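PDB 2P3N: fructose-1,6-bisphosphatase/inositol-1-monophosphatase from Thermotoga maritima, which hydrolyses the phosphate ester of inositol 1-phosphate and the 1-phosphate of fructose 1,6-bisphosphate, with magnesium as cofactor, working as a homotetramer. Local coordinates for residues R172-A177 and A181-A186; I37-D42 and N86-L91. All coordinates share one frame; numbering follows the deposited sequence.

Interaction 1: residues R172-A177 and A181-A186; sequences RILGSA and AAYVGA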
ATOM      1  N   ARG A 172       5.172  24.353   2.257  1.00 43.38           N
ATOM      2  CA  ARG A 172       4.411  23.385   1.471  1.00 40.22           C
ATOM      3  C   ARG A 172       2.963  23.767   1.186  1.00 39.06           C
ATOM      4  O   ARG A 172       2.278  24.377   2.012  1.00 39.21           O
ATOM      5  CB  ARG A 172       4.433  22.013   2.158  1.00 41.84           C
ATOM      6  CG  ARG A 172       5.797  21.326   2.168  1.00 40.91           C
ATOM      7  CD  ARG A 172       6.375  21.221   0.749  1.00 44.10           C
ATOM      8  NE  ARG A 172       7.743  20.701   0.730  1.00 41.69           N
ATOM      9  CZ  ARG A 172       8.720  21.193  -0.029  1.00 48.13           C
ATOM     10  NH1 ARG A 172       9.930  20.652   0.017  1.00 51.37           N
ATOM     11  NH2 ARG A 172       8.492  22.233  -0.826  1.00 57.34           N
ATOM     12  N   ILE A 173       2.521  23.395  -0.010  1.00 39.61           N
ATOM     13  CA  ILE A 173       1.156  23.624  -0.481  1.00 39.16           C
ATOM     14  C   ILE A 173       0.774  22.299  -1.144  1.00 40.48           C
ATOM     15  O   ILE A 173       0.990  22.112  -2.346  1.00 39.10           O
ATOM     16  CB  ILE A 173       1.111  24.737  -1.529  1.00 36.27           C
ATOM     17  CG1 ILE A 173       1.548  26.055  -0.896  1.00 35.55           C
ATOM     18  CG2 ILE A 173      -0.286  24.844  -2.104  1.00 38.40           C
ATOM     19  CD1 ILE A 173       1.554  27.213  -1.857  1.00 45.56           C
ATOM     20  N   LEU A 174       0.210  21.393  -0.345  1.00 41.17           N
ATOM     21  CA  LEU A 174      -0.151  20.052  -0.795  1.00 43.71           C
ATOM     22  C   LEU A 174      -1.516  19.910  -1.425  1.00 45.71           C
ATOM     23  O   LEU A 174      -1.662  19.187  -2.407  1.00 46.96           O
ATOM     24  CB  LEU A 174      -0.050  19.073   0.370  1.00 50.06           C
ATOM     25  CG  LEU A 174       1.175  19.194   1.275  1.00 54.38           C
ATOM     26  CD1 LEU A 174       1.069  20.470   2.112  1.00 57.80           C
ATOM     27  CD2 LEU A 174       1.243  17.980   2.190  1.00 60.44           C
ATOM     28  N   GLY A 175      -2.523  20.558  -0.847  1.00 46.70           N
ATOM     29  CA  GLY A 175      -3.849  20.481  -1.432  1.00 47.37           C
ATOM     30  C   GLY A 175      -4.996  20.072  -0.537  1.00 48.70           C
ATOM     31  O   GLY A 175      -6.154  20.250  -0.916  1.00 53.68           O
ATOM     32  N   SER A 176      -4.692  19.539   0.642  1.00 46.02           N
ATOM     33  CA  SER A 176      -5.744  19.107   1.551  1.00 44.60           C
ATOM     34  C   SER A 176      -5.659  19.784   2.911  1.00 42.43           C
ATOM     35  O   SER A 176      -4.728  19.556   3.678  1.00 42.84           O
ATOM     36  CB  SER A 176      -5.698  17.582   1.726  1.00 41.37           C
ATOM     37  OG  SER A 176      -6.852  17.105   2.405  1.00 33.96           O
ATOM     38  N   ALA A 177      -6.648  20.619   3.197  1.00 43.72           N
ATOM     39  CA  ALA A 177      -6.717  21.335   4.461  1.00 46.01           C
ATOM     40  C   ALA A 177      -6.666  20.366   5.648  1.00 44.76           C
ATOM     41  O   ALA A 177      -5.756  20.417   6.481  1.00 42.59           O
ATOM     42  CB  ALA A 177      -8.001  22.148   4.512  1.00 47.38           C
ATOM     43  N   ALA A 181      -3.504  19.850   8.357  1.00 45.70           N
ATOM     44  CA  ALA A 181      -3.607  20.151   9.777  1.00 43.50           C
ATOM     45  C   ALA A 181      -3.148  18.929  10.547  1.00 43.21           C
ATOM     46  O   ALA A 181      -2.411  19.038  11.522  1.00 44.29           O
ATOM     47  CB  ALA A 181      -5.039  20.482  10.138  1.00 49.70           C
ATOM     48  N   ALA A 182      -3.595  17.762  10.084  1.00 44.74           N
ATOM     49  CA  ALA A 182      -3.264  16.472  10.698  1.00 39.76           C
ATOM     50  C   ALA A 182      -1.778  16.155  10.591  1.00 36.07           C
ATOM     51  O   ALA A 182      -1.216  15.485  11.457  1.00 35.02           O
ATOM     52  CB  ALA A 182      -4.074  15.365  10.048  1.00 35.87           C
ATOM     53  N   TYR A 183      -1.144  16.634   9.529  1.00 31.26           N
ATOM     54  CA  TYR A 183       0.270  16.396   9.350  1.00 32.00           C
ATOM     55  C   TYR A 183       1.086  17.081  10.438  1.00 35.27           C
ATOM     56  O   TYR A 183       2.159  16.602  10.795  1.00 37.52           O
ATOM     57  CB  TYR A 183       0.717  16.874   7.967  1.00 24.28           C
ATOM     58  CG  TYR A 183       0.631  15.805   6.896  1.00 24.94           C
ATOM     59  CD1 TYR A 183       0.026  14.566   7.157  1.00 26.16           C
ATOM     60  CD2 TYR A 183       1.135  16.032   5.619  1.00 22.07           C
ATOM     61  CE1 TYR A 183      -0.077  13.578   6.165  1.00 24.79           C
ATOM     62  CE2 TYR A 183       1.039  15.060   4.624  1.00 22.30           C
ATOM     63  CZ  TYR A 183       0.431  13.837   4.901  1.00 27.16           C
ATOM     64  OH  TYR A 183       0.317  12.887   3.908  1.00 30.56           O
ATOM     65  N   VAL A 184       0.592  18.197  10.970  1.00 37.09           N
ATOM     66  CA  VAL A 184       1.333  18.880  12.026  1.00 40.45           C
ATOM     67  C   VAL A 184       1.203  18.035  13.285  1.00 40.46           C
ATOM     68  O   VAL A 184       2.144  17.911  14.069  1.00 41.60           O
ATOM     69  CB  VAL A 184       0.796  20.327  12.318  1.00 43.32           C
ATOM     70  CG1 VAL A 184       0.437  21.042  11.022  1.00 35.03           C
ATOM     71  CG2 VAL A 184      -0.380  20.279  13.269  1.00 47.24           C
ATOM     72  N   GLY A 185       0.027  17.446  13.467  1.00 37.03           N
ATOM     73  CA  GLY A 185      -0.198  16.612  14.629  1.00 34.51           C
ATOM     74  C   GLY A 185       0.696  15.388  14.599  1.00 35.23           C
ATOM     75  O   GLY A 185       1.038  14.852  15.645  1.00 36.13           O
ATOM     76  N   ALA A 186       1.077  14.949  13.398  1.00 38.93           N
ATOM     77  CA  ALA A 186       1.930  13.769  13.225  1.00 38.09           C
ATOM     78  C   ALA A 186       3.404  14.134  13.143  1.00 36.98           C
ATOM     79  O   ALA A 186       4.238  13.272  12.905  1.00 39.35           O
ATOM     80  CB  ALA A 186       1.525  13.005  11.966  1.00 34.91           C
TER
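Leu174 and Tyr183 meet obliquely, one leucine methyl against one side of the phenol ring: CD2 of Leu174 lies 3.8 Å from CE2 of Tyr183 and 3.9 Å from CD2 of the same ring. The leucine gets there because its CG is turned anti to its own carbonyl carbon (chi1 -44°), which carries the branched end from the loop toward helix 177-185. The hydroxyl of this buried tyrosine is hydrogen-bonded to Glu118, while its ring also packs on Leu91 of the second subunit.

The other link is the opening turn of the helix. Ala181 N donates to Ala177 O at 3.0 Å, the i to i+4 bond of the first helical turn, and the methyl CB of Ala181 rests 3.7 Å from that oxygen. Ser176, at the N-cap position, has its OG hydrogen-bonded to Ser95 and to the backbone oxygen of Asp82. The loop between strand 170-172 and helix 177-185 thus packs on the helix it leads into, beside residues that by similarity bind substrate, Arg172 and Ala177 among them. Its chemistry is divided: a main-chain bond closes the first turn of the helix, whereas the loop and the tyrosine meet through apolar contact alone, with the ring's polar end satisfied by Glu118.

Interaction 2: residues I37-D42 and N86-L91; sequences IVTEID and NFVHGL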
ATOM      1  N   ILE A  37     -14.637  23.927  -6.947  1.00 45.57           N
ATOM      2  CA  ILE A  37     -15.471  22.952  -7.640  1.00 40.97           C
ATOM      3  C   ILE A  37     -15.996  21.805  -6.774  1.00 38.53           C
ATOM      4  O   ILE A  37     -15.570  21.593  -5.637  1.00 39.29           O
ATOM      5  CB  ILE A  37     -14.700  22.318  -8.811  1.00 41.91           C
ATOM      6  CG1 ILE A  37     -13.436  21.638  -8.269  1.00 41.63           C
ATOM      7  CG2 ILE A  37     -14.354  23.374  -9.847  1.00 44.27           C
ATOM      8  CD1 ILE A  37     -12.758  20.702  -9.246  1.00 35.42           C
ATOM      9  N   VAL A  38     -16.932  21.064  -7.346  1.00 31.93           N
ATOM     10  CA  VAL A  38     -17.520  19.921  -6.682  1.00 30.70           C
ATOM     11  C   VAL A  38     -17.854  18.938  -7.800  1.00 32.82           C
ATOM     12  O   VAL A  38     -18.016  19.340  -8.967  1.00 28.83           O
ATOM     13  CB  VAL A  38     -18.815  20.309  -5.899  1.00 34.21           C
ATOM     14  CG1 VAL A  38     -19.875  20.857  -6.859  1.00 35.18           C
ATOM     15  CG2 VAL A  38     -19.355  19.099  -5.138  1.00 36.64           C
ATOM     16  N   THR A  39     -17.931  17.653  -7.453  1.00 28.98           N
ATOM     17  CA  THR A  39     -18.258  16.626  -8.429  1.00 26.79           C
ATOM     18  C   THR A  39     -19.399  15.774  -7.902  1.00 27.35           C
ATOM     19  O   THR A  39     -19.862  15.966  -6.777  1.00 24.93           O
ATOM     20  CB  THR A  39     -17.033  15.718  -8.732  1.00 29.75           C
ATOM     21  OG1 THR A  39     -16.776  14.844  -7.621  1.00 36.49           O
ATOM     22  CG2 THR A  39     -15.807  16.569  -8.984  1.00 23.15           C
ATOM     23  N   GLU A  40     -19.851  14.839  -8.728  1.00 28.47           N
ATOM     24  CA  GLU A  40     -20.926  13.942  -8.348  1.00 29.55           C
ATOM     25  C   GLU A  40     -20.413  12.914  -7.336  1.00 34.19           C
ATOM     26  O   GLU A  40     -21.202  12.300  -6.607  1.00 34.18           O
ATOM     27  CB  GLU A  40     -21.479  13.224  -9.583  1.00 35.70           C
ATOM     28  CG  GLU A  40     -22.727  12.380  -9.314  1.00 46.16           C
ATOM     29  CD  GLU A  40     -23.928  13.217  -8.868  1.00 56.11           C
ATOM     30  OE1 GLU A  40     -24.893  12.642  -8.305  1.00 64.30           O
ATOM     31  OE2 GLU A  40     -23.905  14.451  -9.086  1.00 60.72           O
ATOM     32  N   ILE A  41     -19.093  12.725  -7.283  1.00 34.87           N
ATOM     33  CA  ILE A  41     -18.524  11.766  -6.338  1.00 33.17           C
ATOM     34  C   ILE A  41     -18.424  12.392  -4.945  1.00 32.60           C
ATOM     35  O   ILE A  41     -18.445  11.678  -3.942  1.00 30.75           O
ATOM     36  CB  ILE A  41     -17.145  11.259  -6.800  1.00 34.32           C
ATOM     37  CG1 ILE A  41     -17.273  10.578  -8.161  1.00 35.76           C
ATOM     38  CG2 ILE A  41     -16.634  10.203  -5.841  1.00 28.30           C
ATOM     39  CD1 ILE A  41     -17.733  11.480  -9.264  1.00 47.43           C
ATOM     40  N   ASP A  42     -18.318  13.721  -4.885  1.00 31.23           N
ATOM     41  CA  ASP A  42     -18.276  14.419  -3.598  1.00 30.77           C
ATOM     42  C   ASP A  42     -19.610  14.085  -2.915  1.00 33.45           C
ATOM     43  O   ASP A  42     -19.654  13.727  -1.735  1.00 32.21           O
ATOM     44  CB  ASP A  42     -18.190  15.944  -3.794  1.00 30.46           C
ATOM     45  CG  ASP A  42     -16.824  16.414  -4.314  1.00 32.19           C
ATOM     46  OD1 ASP A  42     -16.062  17.041  -3.540  1.00 33.20           O
ATOM     47  OD2 ASP A  42     -16.509  16.168  -5.495  1.00 32.67           O
ATOM     48  N   ASN A  86      -7.404  18.291  -6.340  1.00 29.38           N
ATOM     49  CA  ASN A  86      -6.388  17.253  -6.400  1.00 27.85           C
ATOM     50  C   ASN A  86      -7.050  15.970  -6.872  1.00 28.12           C
ATOM     51  O   ASN A  86      -6.596  15.327  -7.823  1.00 27.79           O
ATOM     52  CB  ASN A  86      -5.801  17.022  -5.012  1.00 27.16           C
ATOM     53  CG  ASN A  86      -4.683  17.970  -4.689  1.00 24.77           C
ATOM     54  OD1 ASN A  86      -4.173  17.978  -3.571  1.00 31.65           O
ATOM     55  ND2 ASN A  86      -4.281  18.773  -5.666  1.00 33.65           N
ATOM     56  N   PHE A  87      -8.132  15.616  -6.181  1.00 29.24           N
ATOM     57  CA  PHE A  87      -8.913  14.422  -6.473  1.00 28.12           C
ATOM     58  C   PHE A  87      -9.221  14.299  -7.970  1.00 29.57           C
ATOM     59  O   PHE A  87      -9.112  13.223  -8.558  1.00 28.86           O
ATOM     60  CB  PHE A  87     -10.227  14.458  -5.678  1.00 18.12           C
ATOM     61  CG  PHE A  87     -11.123  13.293  -5.959  1.00 26.12           C
ATOM     62  CD1 PHE A  87     -10.823  12.031  -5.451  1.00 25.66           C
ATOM     63  CD2 PHE A  87     -12.213  13.433  -6.813  1.00 24.67           C
ATOM     64  CE1 PHE A  87     -11.589  10.925  -5.793  1.00 26.94           C
ATOM     65  CE2 PHE A  87     -12.987  12.338  -7.164  1.00 24.51           C
ATOM     66  CZ  PHE A  87     -12.673  11.078  -6.654  1.00 29.61           C
ATOM     67  N   VAL A  88      -9.610  15.418  -8.572  1.00 31.65           N
ATOM     68  CA  VAL A  88      -9.944  15.471  -9.992  1.00 30.03           C
ATOM     69  C   VAL A  88      -8.733  15.317 -10.904  1.00 27.33           C
ATOM     70  O   VAL A  88      -8.805  14.631 -11.916  1.00 30.90           O
ATOM     71  CB  VAL A  88     -10.673  16.806 -10.333  1.00 32.44           C
ATOM     72  CG1 VAL A  88     -10.678  17.049 -11.836  1.00 32.88           C
ATOM     73  CG2 VAL A  88     -12.103  16.751  -9.818  1.00 30.56           C
ATOM     74  N   HIS A  89      -7.619  15.935 -10.548  1.00 25.07           N
ATOM     75  CA  HIS A  89      -6.442  15.853 -11.399  1.00 28.86           C
ATOM     76  C   HIS A  89      -5.637  14.589 -11.211  1.00 32.22           C
ATOM     77  O   HIS A  89      -4.781  14.263 -12.037  1.00 30.42           O
ATOM     78  CB  HIS A  89      -5.557  17.083 -11.204  1.00 32.94           C
ATOM     79  CG  HIS A  89      -6.109  18.315 -11.855  1.00 37.05           C
ATOM     80  ND1 HIS A  89      -5.414  19.029 -12.804  1.00 37.96           N
ATOM     81  CD2 HIS A  89      -7.299  18.942 -11.710  1.00 39.90           C
ATOM     82  CE1 HIS A  89      -6.152  20.042 -13.217  1.00 38.97           C
ATOM     83  NE2 HIS A  89      -7.301  20.013 -12.569  1.00 40.13           N
ATOM     84  N   GLY A  90      -5.916  13.871 -10.127  1.00 34.11           N
ATOM     85  CA  GLY A  90      -5.212  12.629  -9.888  1.00 29.62           C
ATOM     86  C   GLY A  90      -4.107  12.703  -8.865  1.00 29.71           C
ATOM     87  O   GLY A  90      -3.323  11.763  -8.750  1.00 33.57           O
ATOM     88  N   LEU A  91      -4.018  13.813  -8.138  1.00 30.28           N
ATOM     89  CA  LEU A  91      -3.004  13.934  -7.098  1.00 28.94           C
ATOM     90  C   LEU A  91      -3.497  13.210  -5.859  1.00 31.77           C
ATOM     91  O   LEU A  91      -4.679  13.286  -5.511  1.00 32.45           O
ATOM     92  CB  LEU A  91      -2.734  15.389  -6.758  1.00 30.58           C
ATOM     93  CG  LEU A  91      -1.883  16.098  -7.803  1.00 29.59           C
ATOM     94  CD1 LEU A  91      -1.898  17.605  -7.558  1.00 27.48           C
ATOM     95  CD2 LEU A  91      -0.477  15.535  -7.750  1.00 32.00           C
TER
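Val88 CG2 is the methyl on which two residues of segment 37-42 converge, Thr39 through CG2 at 3.8 Å and Ile37 through CD1 at 4.0 Å from it. The setting is a strand-to-helix turn closed by a capping box, Thr39 with Asp42, packed against helix 84-89. The threonine and valine side chains run past each other in opposite directions, while the isoleucine comes in at a slant. Farther along, Ile41 reaches Phe87 at about a right angle, its CG2 4.1 Å from CZ of the ring. With CG anti to the backbone N (chi1 178°), the Phe87 ring is directed at Ile41.

The second shell is polar. Asp42 OD2 takes two bonds from Thr39: the backbone N at 2.8 Å, from well above the carboxylate plane, and OG1. Thr39 OG1 in turn accepts from Ile41 N, so one residue uses its hydroxyl for the cap and its methyl for Val88. With an alanine here in place of the threonine, Ile41 N would probably lose its capping acceptor and Asp42 OD2 one of its donors, and a gap would be likely to open beside Val88.

Farther out, Asp42 OD1 is hydrogen-bonded to Thr84, tying the cap to the first turn of helix 84-89. Leu18 and His21 of helix 2-21 pack on both Ile41 and Phe87, and Phe87 also meets Phe94 edge-to-face and touches Ile81, a magnesium ligand. At the end of helix 84-89, the carbonyl oxygen of Asn86 accepts from Gly90 N at 2.8 Å and from Leu91 N at 3.0 Å.

In the fold
Interactions 1 and 2 illustrate how contacts from separate parts of one chain can lie in the surroundings of one metal site. Their centres lie about 18 Å apart, yet the segments touch where Asn86 packs against Leu174 and Gly175. The magnesium ion bound by Glu65, Asp79 and Ile81 is about 9 Å from the side chain of Ala177 in interaction 1 and from that of Phe87 in interaction 2. Ala177 is also about 4 Å, side chain to side chain, from Asp82 and Asp201, which by similarity bind the second magnesium. Both contacts reach the second subunit, which is consistent with a subunit interface near the active site.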